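Long-range contacts in protein argonaute (Aquifex aeolicus, PDB 1YVU), which cleaves target RNA as a DNA-guided endonuclease, using short single-stranded DNA guides and divalent metal ions, preferably magnesium: residues N603-S608 with H638-V643; E610-G615 with T629-Y634. All coordinates share one frame; numbering follows the deposited sequence.

Interaction 1: residues N603-S608 with H638-V643; sequences NPRFFS and HQPIKV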
# COMPACT_ATOMS: atom_id res chain seq x y z
N ASN A 603 0.12 -0.43 9.04
CA ASN A 603 1.10 -0.12 10.06
C ASN A 603 0.47 0.32 11.38
O ASN A 603 -0.75 0.56 11.44
CB ASN A 603 2.00 1.00 9.52
CG ASN A 603 2.80 0.56 8.32
OD1 ASN A 603 3.37 -0.54 8.29
ND2 ASN A 603 2.83 1.41 7.32
N PRO A 604 1.25 0.30 12.49
CA PRO A 604 0.71 0.73 13.78
C PRO A 604 0.55 2.24 13.74
O PRO A 604 1.47 2.96 13.33
CB PRO A 604 1.80 0.32 14.75
CG PRO A 604 2.37 -0.88 14.13
CD PRO A 604 2.50 -0.46 12.70
N ARG A 605 -0.65 2.70 14.09
CA ARG A 605 -0.98 4.12 14.08
C ARG A 605 -0.46 4.88 15.30
O ARG A 605 0.12 4.26 16.19
CB ARG A 605 -2.49 4.30 13.88
CG ARG A 605 -3.00 3.89 12.46
CD ARG A 605 -4.32 4.60 12.08
NE ARG A 605 -5.25 3.73 11.36
CZ ARG A 605 -6.03 2.81 11.94
NH1 ARG A 605 -6.01 2.66 13.26
NH2 ARG A 605 -6.80 2.02 11.20
N PHE A 606 -0.49 6.21 15.22
CA PHE A 606 -0.07 7.11 16.31
C PHE A 606 -1.32 7.84 16.79
O PHE A 606 -2.07 8.44 15.99
CB PHE A 606 0.92 8.16 15.85
CG PHE A 606 2.32 7.65 15.61
CD1 PHE A 606 2.84 7.58 14.31
CD2 PHE A 606 3.18 7.32 16.68
CE1 PHE A 606 4.18 7.20 14.08
CE2 PHE A 606 4.54 6.93 16.44
CZ PHE A 606 5.03 6.88 15.14
N PHE A 607 -1.55 7.79 18.10
CA PHE A 607 -2.69 8.43 18.72
C PHE A 607 -2.14 9.44 19.71
O PHE A 607 -1.36 9.09 20.59
CB PHE A 607 -3.59 7.42 19.45
CG PHE A 607 -3.96 6.20 18.62
CD1 PHE A 607 -3.33 4.96 18.83
CD2 PHE A 607 -4.95 6.29 17.62
CE1 PHE A 607 -3.67 3.81 18.05
CE2 PHE A 607 -5.31 5.16 16.82
CZ PHE A 607 -4.68 3.92 17.03
N SER A 608 -2.47 10.71 19.47
CA SER A 608 -2.08 11.85 20.30
C SER A 608 -2.73 13.09 19.74
O SER A 608 -3.14 13.11 18.57
CB SER A 608 -0.58 12.05 20.33
OG SER A 608 -0.07 11.95 19.02
N HIS A 638 -4.28 9.62 9.40
CA HIS A 638 -2.87 9.47 9.69
C HIS A 638 -2.36 8.06 9.58
O HIS A 638 -2.57 7.22 10.45
CB HIS A 638 -2.39 10.12 10.97
CG HIS A 638 -0.92 10.37 10.93
ND1 HIS A 638 -0.00 9.49 11.47
CD2 HIS A 638 -0.19 11.29 10.25
CE1 HIS A 638 1.22 9.86 11.11
NE2 HIS A 638 1.13 10.94 10.36
N GLN A 639 -1.60 7.88 8.51
CA GLN A 639 -0.99 6.63 8.16
C GLN A 639 0.54 6.72 8.31
O GLN A 639 1.22 7.39 7.52
CB GLN A 639 -1.32 6.29 6.70
CG GLN A 639 -2.72 6.65 6.20
CD GLN A 639 -3.45 5.44 5.65
OE1 GLN A 639 -3.67 4.46 6.36
NE2 GLN A 639 -3.81 5.50 4.36
N PRO A 640 1.10 6.09 9.37
CA PRO A 640 2.55 6.13 9.57
C PRO A 640 3.17 5.07 8.67
O PRO A 640 2.55 4.03 8.42
CB PRO A 640 2.71 5.70 11.03
CG PRO A 640 1.39 5.88 11.62
CD PRO A 640 0.46 5.47 10.54
N ILE A 641 4.37 5.33 8.15
CA ILE A 641 5.02 4.32 7.30
C ILE A 641 5.99 3.45 8.13
O ILE A 641 6.38 3.81 9.24
CB ILE A 641 5.73 4.94 6.06
CG1 ILE A 641 7.04 5.62 6.45
CG2 ILE A 641 4.77 5.90 5.32
CD1 ILE A 641 7.96 5.89 5.31
N LYS A 642 6.31 2.27 7.61
CA LYS A 642 7.25 1.39 8.28
C LYS A 642 8.41 1.27 7.33
O LYS A 642 8.24 0.87 6.18
CB LYS A 642 6.63 0.02 8.60
CG LYS A 642 7.62 -1.04 9.08
CD LYS A 642 6.92 -2.33 9.47
CE LYS A 642 7.80 -3.52 9.13
NZ LYS A 642 7.38 -4.77 9.85
N VAL A 643 9.55 1.75 7.81
CA VAL A 643 10.83 1.75 7.07
C VAL A 643 11.63 0.58 7.62
O VAL A 643 11.75 0.44 8.83
CB VAL A 643 11.64 3.04 7.35
CG1 VAL A 643 13.00 2.99 6.65
CG2 VAL A 643 10.86 4.27 6.93

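Interaction 2: residues E610-G615 with T629-Y634; sequences EKFIKG and TYNQVY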
# COMPACT_ATOMS: atom_id res chain seq x y z
N GLU A 610 -1.14 16.08 19.61
CA GLU A 610 -0.01 16.89 19.19
C GLU A 610 -0.17 17.65 17.85
O GLU A 610 0.31 18.78 17.72
CB GLU A 610 1.21 15.97 19.15
CG GLU A 610 2.53 16.58 18.72
CD GLU A 610 3.08 17.56 19.73
OE1 GLU A 610 3.27 17.16 20.91
OE2 GLU A 610 3.31 18.72 19.33
N LYS A 611 -0.80 17.00 16.86
CA LYS A 611 -1.02 17.55 15.51
C LYS A 611 0.24 17.95 14.70
O LYS A 611 0.13 18.28 13.52
CB LYS A 611 -2.11 18.65 15.49
CG LYS A 611 -3.56 18.12 15.75
CD LYS A 611 -4.58 19.26 15.96
CE LYS A 611 -5.50 18.97 17.15
NZ LYS A 611 -6.62 20.00 17.35
N PHE A 612 1.41 17.87 15.33
CA PHE A 612 2.72 18.15 14.71
C PHE A 612 3.67 16.96 14.89
O PHE A 612 4.87 17.07 15.22
CB PHE A 612 3.34 19.42 15.30
CG PHE A 612 2.99 20.64 14.52
CD1 PHE A 612 1.89 21.44 14.91
CD2 PHE A 612 3.72 20.97 13.35
CE1 PHE A 612 1.51 22.57 14.14
CE2 PHE A 612 3.36 22.10 12.56
CZ PHE A 612 2.25 22.90 12.95
N ILE A 613 3.10 15.82 14.53
CA ILE A 613 3.68 14.50 14.62
C ILE A 613 4.80 14.12 13.62
O ILE A 613 5.54 13.14 13.86
CB ILE A 613 2.45 13.51 14.73
CG1 ILE A 613 1.88 13.62 16.15
CG2 ILE A 613 2.78 12.06 14.50
CD1 ILE A 613 0.46 13.26 16.27
N LYS A 614 5.02 14.93 12.58
CA LYS A 614 6.08 14.62 11.60
C LYS A 614 7.42 14.48 12.29
O LYS A 614 7.89 15.44 12.92
CB LYS A 614 6.18 15.69 10.50
CG LYS A 614 7.27 15.42 9.49
CD LYS A 614 7.21 16.31 8.30
CE LYS A 614 8.19 15.83 7.23
NZ LYS A 614 8.22 16.60 5.96
N GLY A 615 7.95 13.25 12.21
CA GLY A 615 9.24 12.88 12.80
C GLY A 615 9.11 11.88 13.95
O GLY A 615 10.09 11.31 14.43
N THR A 629 5.65 10.51 8.84
CA THR A 629 6.21 11.30 7.74
C THR A 629 5.59 12.64 7.44
O THR A 629 6.12 13.40 6.61
CB THR A 629 6.14 10.54 6.46
OG1 THR A 629 4.87 9.85 6.38
CG2 THR A 629 7.29 9.59 6.36
N TYR A 630 4.41 12.90 8.02
CA TYR A 630 3.66 14.14 7.80
C TYR A 630 2.80 14.45 9.03
O TYR A 630 2.40 13.54 9.75
CB TYR A 630 2.79 14.04 6.52
CG TYR A 630 1.59 13.09 6.55
CD1 TYR A 630 0.28 13.59 6.45
CD2 TYR A 630 1.75 11.69 6.63
CE1 TYR A 630 -0.85 12.73 6.41
CE2 TYR A 630 0.63 10.81 6.60
CZ TYR A 630 -0.67 11.34 6.48
OH TYR A 630 -1.78 10.51 6.38
N ASN A 631 2.48 15.74 9.21
CA ASN A 631 1.66 16.24 10.33
C ASN A 631 0.17 15.91 10.14
O ASN A 631 -0.30 15.81 9.00
CB ASN A 631 1.82 17.76 10.45
CG ASN A 631 3.27 18.22 10.37
OD1 ASN A 631 4.08 17.89 11.23
ND2 ASN A 631 3.60 19.00 9.35
N GLN A 632 -0.57 15.74 11.24
CA GLN A 632 -2.01 15.41 11.19
C GLN A 632 -2.81 16.62 10.72
O GLN A 632 -2.96 17.59 11.48
CB GLN A 632 -2.56 15.00 12.56
CG GLN A 632 -2.01 13.74 13.18
CD GLN A 632 -2.74 13.36 14.48
OE1 GLN A 632 -2.63 14.04 15.50
NE2 GLN A 632 -3.49 12.26 14.43
N VAL A 633 -3.30 16.58 9.48
CA VAL A 633 -4.09 17.69 8.93
C VAL A 633 -5.60 17.41 9.03
O VAL A 633 -6.33 18.16 9.69
CB VAL A 633 -3.64 18.05 7.48
CG1 VAL A 633 -4.46 19.20 6.93
CG2 VAL A 633 -2.19 18.48 7.50
N TYR A 634 -6.07 16.35 8.36
CA TYR A 634 -7.48 15.95 8.42
C TYR A 634 -7.61 14.86 9.48
O TYR A 634 -6.68 14.06 9.68
CB TYR A 634 -8.01 15.45 7.06
CG TYR A 634 -8.12 16.52 5.98
CD1 TYR A 634 -7.30 16.45 4.82
CD2 TYR A 634 -9.01 17.61 6.10
CE1 TYR A 634 -7.36 17.47 3.81
CE2 TYR A 634 -9.07 18.64 5.09
CZ TYR A 634 -8.24 18.55 3.95
OH TYR A 634 -8.26 19.53 2.98

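Interaction 1: residues N603-S608 with H638-V643
N603 and P640 make the one hydrogen bond of this contact. The amide nitrogen ND2 of N603 donates to P640 O at 2.9 Å. It arrives in the carbonyl plane on a lone pair, but the N-H...O angle is only 137° and the oxygen is tilted from the asparagine amide plane. ND2 also bonds I599 O, so the amide ties together two backbone carbonyls. Its other end, OD1, rests on K642 CB at 3.3 Å.

The apolar part centres on the P640 ring. P640 CG lies 3.5 Å from CD1 of F606, and P640 CB packs near CE1 of the same ring. With CG of F606 beside its own backbone N (chi1 -75°), the phenyl ring slides past the proline. P640 CG also meets P604 O at 3.4 Å.

R605 contributes its aliphatic chain, CD lying 3.5 Å from H638 O, while its guanidinium forms a salt bridge with D158.

This buried contact lies in the PIWI domain, with its RNase H fold. Strand 641-645 pairs antiparallel with strands 592-599 and 624-627, and I641 packs on I598. Across the contact, F607 bonds L6 through the backbone and touches helix 280-299, while P604 meets H156 of strand 153-165.

Interaction 2: residues E610-G615 with T629-Y634
K614 and N631 meet at the middle of this contact between two loops. The backbone N of K614 donates a weak hydrogen bond to N631 OD1, 3.4 Å long with an N-H...O angle of 147°. The same oxygen lies 3.1 Å from K614 CB. N631 CG sits beside its own backbone N (chi1 -46°), which brings the amide over to the opposite loop. N631 CB approaches K611 O at 3.5 Å.

The loops run nearly antiparallel, and each joins strands of the PIWI domain. Segment 610-615 leads into strand 616-619, and segment 629-634 follows strand 624-627. The two strands are antiparallel neighbours, so the contact lies beside this hairpin, just outside its strand ends, where G615 bonds A628 through the backbone. Most of it belongs to the PIWI box, which is exposed on the protein surface.

Packing contacts make up much of the rest. The K614 chain is extended and runs alongside T629 O, with CE at 3.3 Å. Its side chain touches L660 of helix 652-661. A polar tie ends the chain, where NZ bonds T663 OG1. Shortening this lysine to an alanine would probably uncover T629 O and leave T663 OG1 without its lysine partner. F612 CD2 stands 3.8 Å from N631 OD1, with ring and amide planes 52° apart. I613 crosses Q632 obliquely, its CD1 lying 4.0 Å from CG of Q632.

Interaction 1 is buried, whereas interaction 2 is partly buried, with K611 and F612 exposed at its edge. Interaction 2 is nested inside the loop closed by interaction 1. Segment 610-615 follows 603-608, and 629-634 leads on to 638-643 and strand 641-645, so both contacts tie the same two lengths of chain. Each uses an asparagine amide: through its nitrogen onto a carbonyl in interaction 1, weakly through its oxygen to a backbone N-H in interaction 2. A proline and a phenylalanine pack in the first; in the second, lysine methylenes lie along a backbone carbonyl and an isoleucine meets a glutamine. The two touch: H638, poorly ordered, probably bonds Y630 O, and S608 packs on I613.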